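Local coordinates for chitinase (Chromobacterium violaceum, PDB 4TXG), which probably hydrolyses the glycosidic bonds of chitin, as a family 18 glycoside hydrolase that also carries a predicted carbohydrate-binding module, at residues A[440-445]-A[589-594]; A[300-305]-A[358-363]. All coordinates share one frame; numbering follows the deposited sequence.

Contact 1 of 2, residues A[440-445]-A[589-594]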
ATOM      1  N   ASN A 440     -10.548  -6.075   4.684  1.00  7.26           N
ATOM      2  CA  ASN A 440     -10.308  -5.253   5.861  1.00  7.50           C
ATOM      3  C   ASN A 440      -8.820  -5.052   6.091  1.00  6.84           C
ATOM      4  O   ASN A 440      -7.997  -5.823   5.610  1.00  6.95           O
ATOM      5  CB  ASN A 440     -10.968  -5.882   7.098  1.00  7.40           C
ATOM      6  CG  ASN A 440     -10.490  -7.306   7.353  1.00  7.51           C
ATOM      7  OD1 ASN A 440      -9.482  -7.516   8.020  1.00  6.65           O
ATOM      8  ND2 ASN A 440     -11.210  -8.291   6.812  1.00  7.54           N
ATOM      9  N   THR A 441      -8.501  -3.988   6.819  1.00  5.39           N
ATOM     10  CA  THR A 441      -7.130  -3.562   7.075  1.00  6.04           C
ATOM     11  C   THR A 441      -6.314  -4.639   7.782  1.00  5.60           C
ATOM     12  O   THR A 441      -5.155  -4.892   7.430  1.00  6.21           O
ATOM     13  CB  THR A 441      -7.147  -2.271   7.922  1.00  5.19           C
ATOM     14  OG1 THR A 441      -7.884  -1.270   7.205  1.00  7.65           O
ATOM     15  CG2 THR A 441      -5.732  -1.755   8.199  1.00  7.84           C
ATOM     16  N   ASP A 442      -6.938  -5.286   8.760  1.00  5.75           N
ATOM     17  CA  ASP A 442      -6.269  -6.312   9.563  1.00  6.01           C
ATOM     18  C   ASP A 442      -5.824  -7.470   8.672  1.00  7.21           C
ATOM     19  O   ASP A 442      -4.705  -7.980   8.832  1.00  5.84           O
ATOM     20  CB  ASP A 442      -7.205  -6.796  10.682  1.00  6.98           C
ATOM     21  CG  ASP A 442      -6.577  -7.847  11.578  1.00  9.43           C
ATOM     22  OD1 ASP A 442      -5.913  -7.485  12.577  1.00  8.74           O
ATOM     23  OD2 ASP A 442      -6.774  -9.050  11.301  1.00  9.83           O
ATOM     24  N   TRP A 443      -6.672  -7.863   7.718  1.00  5.85           N
ATOM     25  CA  TRP A 443      -6.334  -8.994   6.845  1.00  6.02           C
ATOM     26  C   TRP A 443      -5.151  -8.621   5.959  1.00  8.11           C
ATOM     27  O   TRP A 443      -4.200  -9.398   5.803  1.00  6.02           O
ATOM     28  CB  TRP A 443      -7.532  -9.429   5.973  1.00  6.19           C
ATOM     29  CG  TRP A 443      -7.163 -10.583   5.066  1.00  6.45           C
ATOM     30  CD1 TRP A 443      -7.279 -11.915   5.339  1.00  8.41           C
ATOM     31  CD2 TRP A 443      -6.571 -10.490   3.763  1.00  6.76           C
ATOM     32  NE1 TRP A 443      -6.808 -12.662   4.278  1.00  7.03           N
ATOM     33  CE2 TRP A 443      -6.370 -11.807   3.296  1.00  6.81           C
ATOM     34  CE3 TRP A 443      -6.209  -9.414   2.936  1.00  6.21           C
ATOM     35  CZ2 TRP A 443      -5.813 -12.085   2.046  1.00  7.82           C
ATOM     36  CZ3 TRP A 443      -5.644  -9.686   1.693  1.00  6.37           C
ATOM     37  CH2 TRP A 443      -5.452 -11.017   1.258  1.00  9.26           C
ATOM     38  N   ALA A 444      -5.207  -7.422   5.381  1.00  5.65           N
ATOM     39  CA  ALA A 444      -4.144  -6.956   4.492  1.00  8.77           C
ATOM     40  C   ALA A 444      -2.802  -6.857   5.216  1.00  7.16           C
ATOM     41  O   ALA A 444      -1.765  -7.225   4.670  1.00  5.64           O
ATOM     42  CB  ALA A 444      -4.519  -5.610   3.884  1.00  7.87           C
ATOM     43  N   TYR A 445      -2.811  -6.326   6.438  1.00  5.44           N
ATOM     44  CA  TYR A 445      -1.589  -6.282   7.233  1.00  5.47           C
ATOM     45  C   TYR A 445      -1.006  -7.690   7.378  1.00  6.25           C
ATOM     46  O   TYR A 445       0.193  -7.925   7.171  1.00  5.83           O
ATOM     47  CB  TYR A 445      -1.862  -5.680   8.615  1.00  6.48           C
ATOM     48  CG  TYR A 445      -0.789  -6.005   9.627  1.00  6.47           C
ATOM     49  CD1 TYR A 445       0.455  -5.372   9.586  1.00  7.14           C
ATOM     50  CD2 TYR A 445      -1.013  -6.953  10.617  1.00  7.46           C
ATOM     51  CE1 TYR A 445       1.442  -5.680  10.507  1.00  6.80           C
ATOM     52  CE2 TYR A 445      -0.028  -7.258  11.546  1.00  6.02           C
ATOM     53  CZ  TYR A 445       1.191  -6.626  11.481  1.00  7.85           C
ATOM     54  OH  TYR A 445       2.172  -6.946  12.403  1.00  9.61           O
ATOM     55  N   ALA A 589      -5.189   3.449  15.540  1.00  6.99           N
ATOM     56  CA  ALA A 589      -3.908   3.790  16.143  1.00  8.21           C
ATOM     57  C   ALA A 589      -3.572   2.836  17.286  1.00  9.00           C
ATOM     58  O   ALA A 589      -2.413   2.461  17.463  1.00  8.11           O
ATOM     59  CB  ALA A 589      -3.916   5.234  16.641  1.00  9.79           C
ATOM     60  N   ALA A 590      -4.578   2.439  18.061  1.00  7.06           N
ATOM     61  CA  ALA A 590      -4.342   1.480  19.135  1.00  8.95           C
ATOM     62  C   ALA A 590      -3.872   0.153  18.553  1.00  7.11           C
ATOM     63  O   ALA A 590      -2.960  -0.485  19.086  1.00  7.50           O
ATOM     64  CB  ALA A 590      -5.604   1.278  19.977  1.00  8.92           C
ATOM     65  N   TRP A 591      -4.500  -0.238  17.448  1.00  6.77           N
ATOM     66  CA  TRP A 591      -4.184  -1.482  16.751  1.00  6.56           C
ATOM     67  C   TRP A 591      -2.758  -1.458  16.178  1.00  6.36           C
ATOM     68  O   TRP A 591      -2.045  -2.459  16.225  1.00  6.81           O
ATOM     69  CB  TRP A 591      -5.233  -1.720  15.657  1.00  6.32           C
ATOM     70  CG  TRP A 591      -4.992  -2.909  14.759  1.00  8.34           C
ATOM     71  CD1 TRP A 591      -5.462  -4.175  14.922  1.00  9.22           C
ATOM     72  CD2 TRP A 591      -4.226  -2.912  13.549  1.00  6.31           C
ATOM     73  NE1 TRP A 591      -5.035  -4.977  13.877  1.00  7.32           N
ATOM     74  CE2 TRP A 591      -4.271  -4.222  13.028  1.00  6.12           C
ATOM     75  CE3 TRP A 591      -3.516  -1.927  12.852  1.00  6.50           C
ATOM     76  CZ2 TRP A 591      -3.622  -4.574  11.846  1.00  7.71           C
ATOM     77  CZ3 TRP A 591      -2.873  -2.279  11.677  1.00  8.43           C
ATOM     78  CH2 TRP A 591      -2.928  -3.593  11.189  1.00  8.37           C
ATOM     79  N   ILE A 592      -2.355  -0.306  15.647  1.00  6.70           N
ATOM     80  CA  ILE A 592      -0.993  -0.096  15.151  1.00  6.10           C
ATOM     81  C   ILE A 592       0.019  -0.304  16.270  1.00  6.73           C
ATOM     82  O   ILE A 592       1.014  -1.028  16.110  1.00  8.37           O
ATOM     83  CB  ILE A 592      -0.812   1.343  14.561  1.00  6.00           C
ATOM     84  CG1 ILE A 592      -1.589   1.499  13.249  1.00 11.03           C
ATOM     85  CG2 ILE A 592       0.665   1.675  14.364  1.00  6.43           C
ATOM     86  CD1 ILE A 592      -0.986   0.734  12.071  1.00 13.43           C
ATOM     87  N   ASP A 593      -0.226   0.336  17.411  1.00  6.74           N
ATOM     88  CA  ASP A 593       0.732   0.269  18.502  1.00  9.03           C
ATOM     89  C   ASP A 593       0.796  -1.129  19.097  1.00 11.34           C
ATOM     90  O   ASP A 593       1.874  -1.628  19.383  1.00 11.14           O
ATOM     91  CB  ASP A 593       0.393   1.281  19.597  1.00 10.98           C
ATOM     92  CG  ASP A 593       1.337   2.488  19.605  1.00 13.63           C
ATOM     93  OD1 ASP A 593       2.444   2.420  19.015  1.00 11.06           O
ATOM     94  OD2 ASP A 593       0.965   3.517  20.214  1.00 14.10           O
ATOM     95  N   ALA A 594      -0.358  -1.766  19.259  1.00  8.89           N
ATOM     96  CA  ALA A 594      -0.405  -3.085  19.882  1.00 10.67           C
ATOM     97  C   ALA A 594       0.262  -4.163  19.024  1.00 13.32           C
ATOM     98  O   ALA A 594       0.863  -5.099  19.552  1.00 14.92           O
ATOM     99  CB  ALA A 594      -1.860  -3.468  20.195  1.00 13.41           C
TER
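Trp591 reaches from helix 582-594 into the side of helix 441-448 and carries most of the contact, its indole meeting Asp442 and Tyr445. The two helix segments run nearly parallel, 25° apart, but their axes stay 12.5 Å from each other, a separation that the long indole of Trp591 spans. With CG anti to the backbone N, the indole projects straight out from its helix and brings its far edge to the partner.

Its polar corner meets Asp442. Trp591 NE1 donates to Asp442 OD1 at 3.0 Å, with an N-H...O angle of 150°; the oxygen uses its anti lone pair, on the side away from OD2, and lies slightly tilted from the indole plane. The other carboxylate oxygen, OD2, accepts from the backbone N of Leu730, a more C-terminal part of the chain. An aspartate suits this buried place because it offers one acceptor to each of two N-H groups, whose pull would probably favour the charged form.

The benzene edge of the same indole points at the face of Tyr445, which supplies a flat ring for a T-shaped pair: the centroids of the Tyr445 ring and the six-membered ring of Trp591 lie 5.2 Å apart, their planes at 82°. Trp591 CH2 comes to 3.5 Å from Tyr445 CB and is almost as close to CG, so the CB-CG end of Tyr445 meets the benzene edge, with CB near the indole plane. Thr441 CG2 adds a looser apolar touch at 4.5 Å from Trp591 CH2. Met459 of strand 457-462 also touches Thr441, Tyr445 and Trp591. Two helices running alongside each other over a parallel barrel strand are the outer layer of the (beta/alpha)8 TIM barrel of family 18 glycoside hydrolases.

Contact 2 of 2, residues A[300-305]-A[358-363]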
ATOM      1  N   PHE A 300      16.691  11.972 -10.858  1.00  7.56           N
ATOM      2  CA  PHE A 300      15.615  12.803 -10.312  1.00 10.71           C
ATOM      3  C   PHE A 300      15.818  13.057  -8.821  1.00  9.16           C
ATOM      4  O   PHE A 300      15.712  14.196  -8.352  1.00  9.92           O
ATOM      5  CB  PHE A 300      14.267  12.125 -10.560  1.00  9.83           C
ATOM      6  CG  PHE A 300      13.074  12.975 -10.233  1.00 11.77           C
ATOM      7  CD1 PHE A 300      12.530  12.978  -8.961  1.00 13.07           C
ATOM      8  CD2 PHE A 300      12.474  13.740 -11.223  1.00 16.92           C
ATOM      9  CE1 PHE A 300      11.402  13.760  -8.673  1.00 15.03           C
ATOM     10  CE2 PHE A 300      11.352  14.511 -10.951  1.00 18.85           C
ATOM     11  CZ  PHE A 300      10.816  14.514  -9.680  1.00 13.13           C
ATOM     12  N   LEU A 301      16.110  11.996  -8.073  1.00  8.54           N
ATOM     13  CA  LEU A 301      16.399  12.137  -6.642  1.00  9.49           C
ATOM     14  C   LEU A 301      17.564  13.101  -6.386  1.00 12.95           C
ATOM     15  O   LEU A 301      17.509  13.948  -5.488  1.00 12.20           O
ATOM     16  CB  LEU A 301      16.730  10.779  -6.027  1.00 11.91           C
ATOM     17  CG  LEU A 301      15.650   9.703  -6.067  1.00 19.92           C
ATOM     18  CD1 LEU A 301      16.000   8.545  -5.144  1.00 17.10           C
ATOM     19  CD2 LEU A 301      14.292  10.259  -5.742  1.00 21.62           C
ATOM     20  N   ARG A 302      18.624  12.957  -7.175  1.00 11.60           N
ATOM     21  CA  ARG A 302      19.793  13.815  -7.035  1.00 10.87           C
ATOM     22  C   ARG A 302      19.480  15.270  -7.370  1.00 13.74           C
ATOM     23  O   ARG A 302      20.000  16.187  -6.736  1.00 14.47           O
ATOM     24  CB  ARG A 302      20.931  13.306  -7.926  1.00 10.69           C
ATOM     25  CG  ARG A 302      21.633  12.098  -7.351  1.00 11.09           C
ATOM     26  CD  ARG A 302      22.527  11.419  -8.368  1.00 15.16           C
ATOM     27  NE  ARG A 302      23.448  10.484  -7.726  1.00 15.40           N
ATOM     28  CZ  ARG A 302      24.195   9.596  -8.375  1.00 15.84           C
ATOM     29  NH1 ARG A 302      24.135   9.506  -9.699  1.00 14.94           N
ATOM     30  NH2 ARG A 302      25.016   8.800  -7.698  1.00 16.21           N
ATOM     31  N   LYS A 303      18.629  15.476  -8.366  1.00  8.48           N
ATOM     32  CA  LYS A 303      18.341  16.821  -8.858  1.00  9.24           C
ATOM     33  C   LYS A 303      17.482  17.634  -7.902  1.00 12.13           C
ATOM     34  O   LYS A 303      17.708  18.840  -7.713  1.00 11.42           O
ATOM     35  CB  LYS A 303      17.645  16.750 -10.220  1.00 11.47           C
ATOM     36  CG  LYS A 303      17.358  18.108 -10.843  1.00 14.23           C
ATOM     37  CD  LYS A 303      16.821  17.936 -12.255  1.00 15.46           C
ATOM     38  CE  LYS A 303      16.695  19.264 -12.984  1.00 20.10           C
ATOM     39  NZ  LYS A 303      16.128  19.037 -14.352  1.00 24.70           N
ATOM     40  N   TYR A 304      16.495  16.979  -7.297  1.00  8.54           N
ATOM     41  CA  TYR A 304      15.499  17.691  -6.502  1.00  9.30           C
ATOM     42  C   TYR A 304      15.580  17.411  -5.007  1.00 13.66           C
ATOM     43  O   TYR A 304      14.783  17.944  -4.225  1.00 13.09           O
ATOM     44  CB  TYR A 304      14.100  17.360  -7.023  1.00  9.11           C
ATOM     45  CG  TYR A 304      13.890  17.851  -8.439  1.00 10.67           C
ATOM     46  CD1 TYR A 304      13.929  19.215  -8.728  1.00  8.95           C
ATOM     47  CD2 TYR A 304      13.684  16.961  -9.489  1.00 12.03           C
ATOM     48  CE1 TYR A 304      13.755  19.684 -10.018  1.00 11.34           C
ATOM     49  CE2 TYR A 304      13.502  17.419 -10.788  1.00 12.74           C
ATOM     50  CZ  TYR A 304      13.536  18.784 -11.043  1.00 14.06           C
ATOM     51  OH  TYR A 304      13.362  19.260 -12.322  1.00 12.60           O
ATOM     52  N   GLY A 305      16.550  16.601  -4.607  1.00 11.52           N
ATOM     53  CA  GLY A 305      16.781  16.351  -3.193  1.00 11.57           C
ATOM     54  C   GLY A 305      15.734  15.476  -2.517  1.00 13.98           C
ATOM     55  O   GLY A 305      15.538  15.567  -1.306  1.00 13.57           O
ATOM     56  N   ALA A 358      25.763   4.609  -2.272  1.00 12.16           N
ATOM     57  CA  ALA A 358      27.154   4.378  -1.922  1.00 14.64           C
ATOM     58  C   ALA A 358      28.037   5.486  -2.488  1.00 15.57           C
ATOM     59  O   ALA A 358      28.985   5.931  -1.838  1.00 17.97           O
ATOM     60  CB  ALA A 358      27.610   3.014  -2.424  1.00 13.91           C
ATOM     61  N   GLN A 359      27.718   5.935  -3.697  1.00 13.25           N
ATOM     62  CA  GLN A 359      28.478   7.019  -4.323  1.00 14.84           C
ATOM     63  C   GLN A 359      28.236   8.362  -3.638  1.00 16.19           C
ATOM     64  O   GLN A 359      29.157   9.165  -3.513  1.00 18.11           O
ATOM     65  CB  GLN A 359      28.126   7.140  -5.810  1.00 19.82           C
ATOM     66  CG  GLN A 359      28.505   5.921  -6.634  1.00 29.24           C
ATOM     67  CD  GLN A 359      27.670   5.774  -7.894  1.00 39.72           C
ATOM     68  OE1 GLN A 359      26.838   6.627  -8.208  1.00 44.03           O
ATOM     69  NE2 GLN A 359      27.887   4.682  -8.624  1.00 40.09           N
ATOM     70  N   ASP A 360      27.001   8.597  -3.204  1.00 15.47           N
ATOM     71  CA  ASP A 360      26.585   9.902  -2.684  1.00 15.21           C
ATOM     72  C   ASP A 360      26.771  10.046  -1.182  1.00 18.86           C
ATOM     73  O   ASP A 360      26.661  11.148  -0.640  1.00 21.40           O
ATOM     74  CB  ASP A 360      25.116  10.168  -3.024  1.00 14.83           C
ATOM     75  CG  ASP A 360      24.874  10.307  -4.514  1.00 16.17           C
ATOM     76  OD1 ASP A 360      25.868  10.398  -5.273  1.00 19.34           O
ATOM     77  OD2 ASP A 360      23.689  10.312  -4.924  1.00 14.93           O
ATOM     78  N   GLY A 361      27.022   8.929  -0.508  1.00 18.59           N
ATOM     79  CA  GLY A 361      27.162   8.932   0.937  1.00 18.47           C
ATOM     80  C   GLY A 361      25.887   9.298   1.667  1.00 21.16           C
ATOM     81  O   GLY A 361      25.932   9.844   2.768  1.00 23.94           O
ATOM     82  N   ARG A 362      24.739   9.008   1.055  1.00 15.77           N
ATOM     83  CA  ARG A 362      23.455   9.205   1.713  1.00 18.17           C
ATOM     84  C   ARG A 362      22.490   8.158   1.177  1.00 15.95           C
ATOM     85  O   ARG A 362      22.633   7.704   0.054  1.00 16.77           O
ATOM     86  CB  ARG A 362      22.925  10.621   1.489  1.00 23.81           C
ATOM     87  CG  ARG A 362      22.471  10.915   0.079  1.00 25.34           C
ATOM     88  CD  ARG A 362      20.967  10.788  -0.029  1.00 31.80           C
ATOM     89  NE  ARG A 362      20.284  12.078   0.010  1.00 38.33           N
ATOM     90  CZ  ARG A 362      19.075  12.247   0.535  1.00 40.29           C
ATOM     91  NH1 ARG A 362      18.501  13.449   0.534  1.00 39.43           N
ATOM     92  NH2 ARG A 362      18.447  11.203   1.072  1.00 32.62           N
ATOM     93  N   TYR A 363      21.513   7.768   1.979  1.00 13.51           N
ATOM     94  CA  TYR A 363      20.683   6.623   1.622  1.00 10.77           C
ATOM     95  C   TYR A 363      19.432   7.016   0.837  1.00 13.32           C
ATOM     96  O   TYR A 363      18.831   8.067   1.095  1.00 14.86           O
ATOM     97  CB  TYR A 363      20.295   5.871   2.900  1.00  9.66           C
ATOM     98  CG  TYR A 363      19.590   4.583   2.620  1.00 12.38           C
ATOM     99  CD1 TYR A 363      20.295   3.482   2.159  1.00 11.95           C
ATOM    100  CD2 TYR A 363      18.219   4.471   2.786  1.00  9.96           C
ATOM    101  CE1 TYR A 363      19.656   2.298   1.888  1.00 13.74           C
ATOM    102  CE2 TYR A 363      17.569   3.288   2.511  1.00  8.44           C
ATOM    103  CZ  TYR A 363      18.296   2.206   2.070  1.00  9.50           C
ATOM    104  OH  TYR A 363      17.676   1.016   1.789  1.00  8.56           O
TER
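A surface salt bridge joins the C-terminal ends of helices 287-304 and 338-360, where Arg302 of the first helix grips Gln359 and Asp360 at the end of the second. Arginine suits the place because its chain, extended from CG to NE, carries a flat group with several N-H donors across to the neighbouring helix.

Arg302 NE donates to Asp360 OD2 at 2.8 Å and is nearly straight, 172°, with the oxygen in the guanidinium plane and using its syn lone pair. A weak second bond runs from Arg302 NH2 to Asp360 OD1. The carboxylate is turned 49° from the guanidinium, so this fork is uneven. The same Arg302 NH2 also donates to Gln359 OE1 at 2.9 Å; here the amide is nearly coplanar with the guanidinium, and the donor lies in the carbonyl plane. Two good bonds and one weak one, to consecutive residues, probably restrict rotation of the guanidinium. Asp360 OD2 also bonds Tyr364 OH, a second hold on the carboxylate.

Both chains turn off their helices at a glycine with positive phi, Gly305 and Gly361, a backbone shape this residue adopts without side-chain strain. Arg362 then bends back so that its NH1 stands 4.1 Å from Gly305 O, too far for a bond; that carbonyl is hydrogen-bonded by Lys240 NZ, while Arg362 NH2 is held by a salt bridge to Asp307 and by Tyr363 O. Each helix leads through a short turn into a parallel strand, 308-312 or 365-371, so the pairing joins adjacent barrel helices just before their alpha-to-beta turns, on the side of the TIM barrel where the strands begin, opposite the active-site end of this fold.

Followed from the N terminus, the chain first makes contact 2, whose 52 intervening residues include strand 308-312 and most of helix 338-360: the loop is local, joining the ends of two successive major barrel helices. Contact 1 opens only afterwards and spans 143 residues, from helix 441-448 past strand 457-462 and the antiparallel sheet formed by strands 466-468, 556-560, 565-570 and 575-578 to helix 582-594. The two loops stand in series, neither nested nor crossed. The centres of contact 1 and contact 2 are about 33 Å apart. Contact 2 links helix ends at the surface, whereas contact 1 is buried and joins the helices that precede the neighbouring strands 457-462 and 599-603.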